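Local coordinates for malonyl CoA-acyl carrier protein transacylase (Burkholderia pseudomallei 1710b, PDB 3EZO) that probably transfers the malonyl group from malonyl-CoA to holo-acyl carrier protein, giving malonyl-acyl carrier protein and free CoA, at residues A[121-126]-A[254-259]; A[151-156]-A[160-165]; A[184-189]-A[195-200]. One frame throughout, in Å; residues are numbered along the deposited sequence. Where two conformers were deposited one is given.

Contact 1. Residues A[121-126]-A[254-259]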
loop_
_atom_site.group_PDB
_atom_site.type_symbol
_atom_site.label_atom_id
_atom_site.label_comp_id
_atom_site.label_asym_id
_atom_site.label_seq_id
_atom_site.Cartn_x
_atom_site.Cartn_y
_atom_site.Cartn_z
ATOM N N ARG A 121 10.601 1.018 7.616
ATOM C CA ARG A 121 11.007 2.230 8.363
ATOM C C ARG A 121 11.959 3.072 7.518
ATOM O O ARG A 121 11.778 4.290 7.341
ATOM C CB ARG A 121 11.683 1.862 9.671
ATOM C CG ARG A 121 12.061 3.047 10.522
ATOM C CD ARG A 121 12.517 2.586 11.912
ATOM N NE ARG A 121 13.716 1.737 11.813
ATOM C CZ ARG A 121 14.396 1.235 12.842
ATOM N NH1 ARG A 121 14.033 1.470 14.091
ATOM N NH2 ARG A 121 15.449 0.484 12.601
ATOM N N PHE A 122 12.969 2.410 6.978
ATOM C CA PHE A 122 13.906 3.086 6.091
ATOM C C PHE A 122 13.199 3.665 4.842
ATOM O O PHE A 122 13.404 4.823 4.486
ATOM C CB PHE A 122 15.016 2.155 5.668
ATOM C CG PHE A 122 16.010 2.823 4.765
ATOM C CD1 PHE A 122 17.067 3.558 5.302
ATOM C CD2 PHE A 122 15.844 2.799 3.366
ATOM C CE1 PHE A 122 17.996 4.186 4.476
ATOM C CE2 PHE A 122 16.748 3.454 2.543
ATOM C CZ PHE A 122 17.815 4.152 3.101
ATOM N N ARG A 123 12.338 2.864 4.207
ATOM C CA ARG A 123 11.579 3.334 3.059
ATOM C C ARG A 123 10.834 4.628 3.405
ATOM O O ARG A 123 10.834 5.590 2.629
ATOM C CB ARG A 123 10.560 2.286 2.635
ATOM C CG ARG A 123 9.623 2.737 1.513
ATOM C CD ARG A 123 8.719 1.548 1.103
ATOM N NE ARG A 123 7.855 1.786 -0.083
ATOM C CZ ARG A 123 6.624 2.272 -0.051
ATOM N NH1 ARG A 123 6.051 2.689 1.098
ATOM N NH2 ARG A 123 5.949 2.382 -1.181
ATOM N N ALA A 124 10.165 4.637 4.554
ATOM C CA ALA A 124 9.444 5.841 5.005
ATOM C C ALA A 124 10.381 7.035 5.104
ATOM O O ALA A 124 10.060 8.119 4.597
ATOM C CB ALA A 124 8.711 5.597 6.333
ATOM N N GLN A 125 11.539 6.843 5.719
ATOM C CA GLN A 125 12.544 7.915 5.880
ATOM C C GLN A 125 13.015 8.451 4.504
ATOM O O GLN A 125 13.041 9.677 4.282
ATOM C CB GLN A 125 13.721 7.399 6.746
ATOM C CG GLN A 125 15.148 7.996 6.460
ATOM C CD GLN A 125 15.278 9.471 6.818
ATOM O OE1 GLN A 125 14.744 9.943 7.851
ATOM N NE2 GLN A 125 16.004 10.217 5.971
ATOM N N ALA A 126 13.353 7.517 3.597
ATOM C CA ALA A 126 13.758 7.825 2.247
ATOM C C ALA A 126 12.732 8.642 1.472
ATOM O O ALA A 126 13.070 9.618 0.844
ATOM C CB ALA A 126 14.076 6.503 1.470
ATOM N N VAL A 254 12.290 -0.766 -5.777
ATOM C CA VAL A 254 13.070 0.484 -5.991
ATOM C C VAL A 254 12.261 1.449 -6.857
ATOM O O VAL A 254 12.042 2.628 -6.482
ATOM C CB VAL A 254 14.471 0.171 -6.610
ATOM C CG1 VAL A 254 15.160 1.428 -7.199
ATOM C CG2 VAL A 254 15.383 -0.546 -5.596
ATOM N N ARG A 255 11.756 0.947 -7.994
ATOM C CA ARG A 255 11.045 1.792 -8.942
ATOM C C ARG A 255 9.675 2.163 -8.419
ATOM O O ARG A 255 9.125 3.254 -8.746
ATOM C CB ARG A 255 10.983 1.137 -10.323
ATOM C CG ARG A 255 12.330 1.173 -11.058
ATOM C CD ARG A 255 12.278 0.574 -12.483
ATOM N NE ARG A 255 11.991 -0.852 -12.435
ATOM C CZ ARG A 255 10.841 -1.432 -12.764
ATOM N NH1 ARG A 255 9.839 -0.723 -13.223
ATOM N NH2 ARG A 255 10.705 -2.766 -12.629
ATOM N N GLN A 256 9.113 1.304 -7.582
ATOM C CA GLN A 256 7.763 1.550 -7.053
ATOM C C GLN A 256 7.638 2.916 -6.381
ATOM O O GLN A 256 6.620 3.584 -6.519
ATOM C CB GLN A 256 7.389 0.484 -6.046
ATOM C CG GLN A 256 5.935 0.504 -5.545
ATOM C CD GLN A 256 5.736 0.052 -4.104
ATOM O OE1 GLN A 256 6.455 0.473 -3.180
ATOM N NE2 GLN A 256 4.675 -0.708 -3.886
ATOM N N ALA A 257 8.674 3.304 -5.654
ATOM C CA ALA A 257 8.601 4.464 -4.783
ATOM C C ALA A 257 8.438 5.754 -5.565
ATOM O O ALA A 257 7.859 6.714 -5.040
ATOM C CB ALA A 257 9.814 4.535 -3.889
ATOM N N ALA A 258 8.929 5.771 -6.803
ATOM C CA ALA A 258 8.947 6.988 -7.594
ATOM C C ALA A 258 8.175 6.759 -8.880
ATOM O O ALA A 258 8.342 7.522 -9.840
ATOM C CB ALA A 258 10.380 7.430 -7.907
ATOM N N GLY A 259 7.331 5.735 -8.879
ATOM C CA GLY A 259 6.501 5.398 -10.047
ATOM C C GLY A 259 5.082 5.050 -9.648
ATOM O O GLY A 259 4.796 4.867 -8.455
HETATM O O HOH W 1 9.072 0.863 -2.602
#

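Contact 2. Residues A[151-156]-A[160-165]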
loop_
_atom_site.group_PDB
_atom_site.type_symbol
_atom_site.label_atom_id
_atom_site.label_comp_id
_atom_site.label_asym_id
_atom_site.label_seq_id
_atom_site.Cartn_x
_atom_site.Cartn_y
_atom_site.Cartn_z
ATOM N N ALA A 151 -4.185 13.603 -19.080
ATOM C CA ALA A 151 -4.272 14.835 -19.908
ATOM C C ALA A 151 -4.250 16.073 -19.019
ATOM O O ALA A 151 -3.503 17.017 -19.280
ATOM C CB ALA A 151 -5.549 14.832 -20.825
ATOM N N VAL A 152 -5.036 16.049 -17.937
ATOM C CA VAL A 152 -5.000 17.119 -16.943
ATOM C C VAL A 152 -3.587 17.405 -16.439
ATOM O O VAL A 152 -3.150 18.566 -16.425
ATOM C CB VAL A 152 -5.915 16.832 -15.744
ATOM C CG1 VAL A 152 -5.614 17.838 -14.552
ATOM C CG2 VAL A 152 -7.379 16.826 -16.212
ATOM N N CYS A 153 -2.860 16.355 -16.082
ATOM C CA CYS A 153 -1.472 16.492 -15.588
ATOM C C CYS A 153 -0.514 16.994 -16.665
ATOM O O CYS A 153 0.330 17.849 -16.392
ATOM C CB CYS A 153 -0.985 15.177 -15.027
ATOM S SG CYS A 153 -1.829 14.707 -13.452
ATOM N N ALA A 154 -0.682 16.515 -17.896
ATOM C CA ALA A 154 0.173 16.928 -18.988
ATOM C C ALA A 154 -0.025 18.440 -19.235
ATOM O O ALA A 154 0.919 19.202 -19.340
ATOM C CB ALA A 154 -0.098 16.054 -20.259
ATOM N N GLU A 155 -1.264 18.882 -19.189
ATOM C CA GLU A 155 -1.588 20.287 -19.308
ATOM C C GLU A 155 -1.089 21.154 -18.121
ATOM O O GLU A 155 -0.469 22.219 -18.332
ATOM C CB GLU A 155 -3.106 20.382 -19.477
ATOM C CG GLU A 155 -3.621 21.749 -19.827
ATOM C CD GLU A 155 -5.110 21.729 -20.052
ATOM O OE1 GLU A 155 -5.690 20.600 -20.294
ATOM O OE2 GLU A 155 -5.672 22.841 -19.971
ATOM N N ALA A 156 -1.362 20.699 -16.894
ATOM C CA ALA A 156 -0.923 21.370 -15.674
ATOM C C ALA A 156 0.615 21.496 -15.565
ATOM O O ALA A 156 1.149 22.394 -14.867
ATOM C CB ALA A 156 -1.495 20.618 -14.451
ATOM N N GLY A 160 4.655 23.242 -13.402
ATOM C CA GLY A 160 5.495 22.411 -12.543
ATOM C C GLY A 160 5.101 20.953 -12.786
ATOM O O GLY A 160 3.951 20.650 -13.119
ATOM N N VAL A 161 6.052 20.044 -12.593
ATOM C CA VAL A 161 5.824 18.594 -12.794
ATOM C C VAL A 161 4.665 18.121 -11.950
ATOM O O VAL A 161 4.554 18.490 -10.784
ATOM C CB VAL A 161 7.106 17.791 -12.477
ATOM C CG1 VAL A 161 6.868 16.315 -12.400
ATOM C CG2 VAL A 161 8.182 18.128 -13.517
ATOM N N VAL A 162 3.781 17.342 -12.566
ATOM C CA VAL A 162 2.655 16.702 -11.883
ATOM C C VAL A 162 2.239 15.525 -12.705
ATOM O O VAL A 162 2.208 15.586 -13.963
ATOM C CB VAL A 162 1.459 17.708 -11.619
ATOM C CG1 VAL A 162 1.011 18.424 -12.910
ATOM C CG2 VAL A 162 0.315 17.029 -10.924
ATOM N N GLU A 163 1.938 14.426 -12.017
ATOM C CA GLU A 163 1.721 13.123 -12.669
ATOM C C GLU A 163 0.595 12.360 -12.000
ATOM O O GLU A 163 0.338 12.577 -10.831
ATOM C CB GLU A 163 2.994 12.255 -12.570
ATOM C CG GLU A 163 4.194 12.809 -13.355
ATOM C CD GLU A 163 5.539 12.241 -12.884
ATOM O OE1 GLU A 163 5.591 11.504 -11.852
ATOM O OE2 GLU A 163 6.553 12.547 -13.561
ATOM N N ALA A 164 -0.045 11.451 -12.743
ATOM C CA ALA A 164 -1.067 10.564 -12.176
ATOM C C ALA A 164 -0.335 9.341 -11.597
ATOM O O ALA A 164 0.345 8.615 -12.318
ATOM C CB ALA A 164 -2.093 10.186 -13.208
ATOM N N VAL A 165 -0.390 9.171 -10.281
ATOM C CA VAL A 165 0.532 8.249 -9.586
ATOM C C VAL A 165 -0.106 7.081 -8.822
ATOM O O VAL A 165 0.607 6.180 -8.436
ATOM C CB VAL A 165 1.534 9.016 -8.660
ATOM C CG1 VAL A 165 2.272 10.140 -9.442
ATOM C CG2 VAL A 165 0.849 9.584 -7.368
#

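Contact 3. Residues A[184-189]-A[195-200]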
loop_
_atom_site.group_PDB
_atom_site.type_symbol
_atom_site.label_atom_id
_atom_site.label_comp_id
_atom_site.label_asym_id
_atom_site.label_seq_id
_atom_site.Cartn_x
_atom_site.Cartn_y
_atom_site.Cartn_z
ATOM N N LYS A 184 -2.663 23.585 -10.083
ATOM C CA LYS A 184 -3.178 23.788 -11.450
ATOM C C LYS A 184 -3.927 22.563 -11.972
ATOM O O LYS A 184 -4.953 22.687 -12.653
ATOM C CB LYS A 184 -2.013 24.111 -12.392
ATOM C CG LYS A 184 -2.419 24.445 -13.804
ATOM C CD LYS A 184 -3.212 25.719 -13.846
ATOM C CE LYS A 184 -3.663 26.007 -15.257
ATOM N NZ LYS A 184 -2.475 26.112 -16.179
ATOM N N ALA A 185 -3.436 21.371 -11.636
ATOM C CA ALA A 185 -4.123 20.141 -12.059
ATOM C C ALA A 185 -5.502 20.062 -11.416
ATOM O O ALA A 185 -6.468 19.701 -12.089
ATOM C CB ALA A 185 -3.292 18.877 -11.726
ATOM N N CYS A 186 -5.613 20.395 -10.133
ATOM C CA CYS A 186 -6.961 20.445 -9.502
ATOM C C CYS A 186 -7.919 21.421 -10.217
ATOM O O CYS A 186 -9.082 21.113 -10.511
ATOM C CB CYS A 186 -6.858 20.759 -8.007
ATOM S SG CYS A 186 -6.094 19.421 -7.096
ATOM N N GLU A 187 -7.407 22.591 -10.533
ATOM C CA GLU A 187 -8.186 23.621 -11.228
ATOM C C GLU A 187 -8.646 23.126 -12.600
ATOM O O GLU A 187 -9.840 23.159 -12.923
ATOM C CB GLU A 187 -7.269 24.820 -11.355
ATOM C CG GLU A 187 -7.845 26.076 -11.814
ATOM C CD GLU A 187 -6.712 27.054 -12.086
ATOM O OE1 GLU A 187 -5.967 27.365 -11.108
ATOM O OE2 GLU A 187 -6.533 27.431 -13.278
ATOM N N ILE A 188 -7.715 22.596 -13.388
ATOM C CA ILE A 188 -8.060 22.005 -14.699
ATOM C C ILE A 188 -9.084 20.858 -14.538
ATOM O O ILE A 188 -10.087 20.788 -15.286
ATOM C CB ILE A 188 -6.800 21.521 -15.469
ATOM C CG1 ILE A 188 -5.869 22.698 -15.770
ATOM C CG2 ILE A 188 -7.179 20.836 -16.774
ATOM C CD1 ILE A 188 -4.631 22.325 -16.518
ATOM N N ALA A 189 -8.851 19.997 -13.540
ATOM C CA ALA A 189 -9.696 18.823 -13.328
ATOM C C ALA A 189 -11.138 19.248 -13.095
ATOM O O ALA A 189 -12.074 18.680 -13.688
ATOM C CB ALA A 189 -9.206 18.007 -12.185
ATOM N N LYS A 195 -15.784 15.446 -10.138
ATOM C CA LYS A 195 -16.601 15.528 -8.932
ATOM C C LYS A 195 -15.793 16.108 -7.789
ATOM O O LYS A 195 -16.311 16.834 -6.948
ATOM C CB LYS A 195 -17.179 14.152 -8.540
ATOM N N ARG A 196 -14.508 15.805 -7.749
ATOM C CA ARG A 196 -13.663 16.344 -6.689
ATOM C C ARG A 196 -12.229 16.384 -7.152
ATOM O O ARG A 196 -11.777 15.509 -7.913
ATOM C CB ARG A 196 -13.746 15.487 -5.443
ATOM C CG ARG A 196 -13.276 16.189 -4.185
ATOM C CD ARG A 196 -13.727 15.449 -2.893
ATOM N NE ARG A 196 -15.165 15.183 -2.844
ATOM C CZ ARG A 196 -15.769 14.342 -1.984
ATOM N NH1 ARG A 196 -15.085 13.681 -1.054
ATOM N NH2 ARG A 196 -17.087 14.147 -2.073
ATOM N N ALA A 197 -11.516 17.381 -6.672
ATOM C CA ALA A 197 -10.122 17.568 -7.035
ATOM C C ALA A 197 -9.501 18.422 -5.938
ATOM O O ALA A 197 -9.599 19.632 -5.965
ATOM C CB ALA A 197 -10.022 18.224 -8.424
ATOM N N LEU A 198 -8.909 17.757 -4.963
ATOM C CA LEU A 198 -8.463 18.372 -3.730
ATOM C C LEU A 198 -7.127 17.808 -3.261
ATOM O O LEU A 198 -6.939 16.579 -3.195
ATOM C CB LEU A 198 -9.477 18.120 -2.604
ATOM C CG LEU A 198 -10.823 18.825 -2.703
ATOM C CD1 LEU A 198 -11.786 18.244 -1.607
ATOM C CD2 LEU A 198 -10.656 20.372 -2.586
ATOM N N PRO A 199 -6.217 18.709 -2.866
ATOM C CA PRO A 199 -4.965 18.342 -2.216
ATOM C C PRO A 199 -5.156 17.432 -1.044
ATOM O O PRO A 199 -6.188 17.511 -0.373
ATOM C CB PRO A 199 -4.414 19.698 -1.748
ATOM C CG PRO A 199 -4.830 20.595 -2.823
ATOM C CD PRO A 199 -6.274 20.169 -3.077
ATOM N N LEU A 200 -4.171 16.564 -0.813
ATOM C CA LEU A 200 -4.239 15.590 0.252
ATOM C C LEU A 200 -3.328 16.131 1.349
ATOM O O LEU A 200 -2.422 16.919 1.059
ATOM C CB LEU A 200 -3.799 14.187 -0.223
ATOM C CG LEU A 200 -4.819 13.380 -1.053
ATOM C CD1 LEU A 200 -4.239 12.094 -1.656
ATOM C CD2 LEU A 200 -6.096 13.046 -0.245
#

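Contact 1. Residues A[121-126]-A[254-259]
Arg123 and Gln256 meet in the buried region of the predicted active site of this FabD-type acyltransferase. Arg123 lies on helix 113-128, and Gln256 lies in segment 254-259, where helix 246-256 runs out. In this family such an arginine is known to bind the malonyl carboxylate, and Arg123 is consistent with that role.

One direct hydrogen bond joins the segments. Arg123 NH2 donates to Gln256 OE1 over 2.8 Å, with a bent N-H...O angle of 138°. The donor sits above the amide plane of Gln256, 47° out of it. Arg123 reaches across because its chain is extended from CG to NE, with CG anti to the backbone N (chi1 175°). Gln256 bends at chi2, and the two side chains cross at about a right angle.

Further polar bonds fix both groups. Arg123 NH1 bonds to Gln69, and NH2 also bonds to OG of Ser98, the predicted nucleophile. Gln256 NE2 donates to Ser98 O and to Asn237 OD1. The backbone O of Gln256 accepts from ND1 of His207, the other predicted catalytic residue.

Water gives a second path between the two side chains. It lies in the guanidinium plane, at the edge, and accepts from Arg123 NE at 2.9 Å. The same water donates to Gln256 OE1 at 2.7 Å, so this oxygen receives two bonds.

Contact 2. Residues A[151-156]-A[160-165]
Cys153 projects from helix 146-156 onto the backbone of strand 162-169. Cys153 CB lies 3.4 Å from Val162 O, a van der Waals contact with the strand carbonyl. With SG anti to its own carbonyl carbon (chi1 -70°), the sulfur is carried further over the strand. Cys153 SG stands 3.7 Å from Glu163 C and close to Ala164 N, over the peptide link between these residues. Cys153 SG also touches a methyl group, Val162 CG2, at 4.0 Å.

Val162 answers with both branches. CG2 meets the sulfur, while Val162 CG1 packs on Ala156 CB at 3.7 Å. Val162 CG1 is also 3.6 Å from Cys153 O. The valine thus fits against one turn of the helix. No hydrogen bond crosses between the segments. Ile175 of the neighbouring strand touches both Cys153 and Val162, and Ile182 of helix 179-191 adds to the apolar cover of Val162. Glu163 points its CB away from the helix, and its carboxylate bonds to Ser209 OG.

The segment axes approach to 7.2 Å and run nearly antiparallel, at 162°. This is the helix-on-sheet layer of the smaller, ferredoxin-like subdomain of the acyltransferase fold.

Contact 3. Residues A[184-189]-A[195-200]
This is apolar helix-on-strand packing in the smaller, ferredoxin-like subdomain, away from the predicted active site. Helix 179-191 lies against strand 196-199, an outermost strand of the four-stranded antiparallel sheet. The segment axes come within 7.6 Å and run nearly antiparallel, at 168°. The intervening turn therefore brings the chain back along the helix.

Ala197 is the strand residue that faces the helix. Ala197 CB meets Ala189 CB at 3.9 Å. Ala197 CB also touches Cys186 CB and lies 3.7 Å from Cys186 O. These small side chains let the backbones come close, with the CA atoms of Cys186 and Ala197 4.9 Å apart. Ile141 of strand 136-142 touches both Ala189 and Ala197. The strand enters this region through a classic beta bulge, in which Lys195 and Arg196 both face Leu142. Ala197 O accepts a hydrogen bond from Lys190 NZ.

Cys186 covers the next part of the strand. With chi1 at -68°, its sulfur is anti to the carbonyl carbon and lies over the link from Ala197 to Leu198. Beyond this link, Cys186 SG touches the proline ring at Pro199 CD, 4.1 Å away.

How the contacts relate
From the N terminus, the chain first reaches 121-126 on helix 113-128. It then enters the smaller subdomain with strand 136-142. Contact 2 closes a short loop there, between helix 146-156 and strand 162-169. Contact 3 follows in series and closes another, between helix 179-191 and strand 196-199. Both lie within the long excursion that ends when 254-259 returns to complete contact 1. No contacts cross. Contacts 2 and 3 pack their helices on the same antiparallel sheet, and the helices touch through Val152, Ala156, Ala185 and Ile188. Contact 1 does not touch them, though its nearest atoms are about 4 Å from those of contact 2. It joins helix 113-128 to 254-259 at the predicted active site.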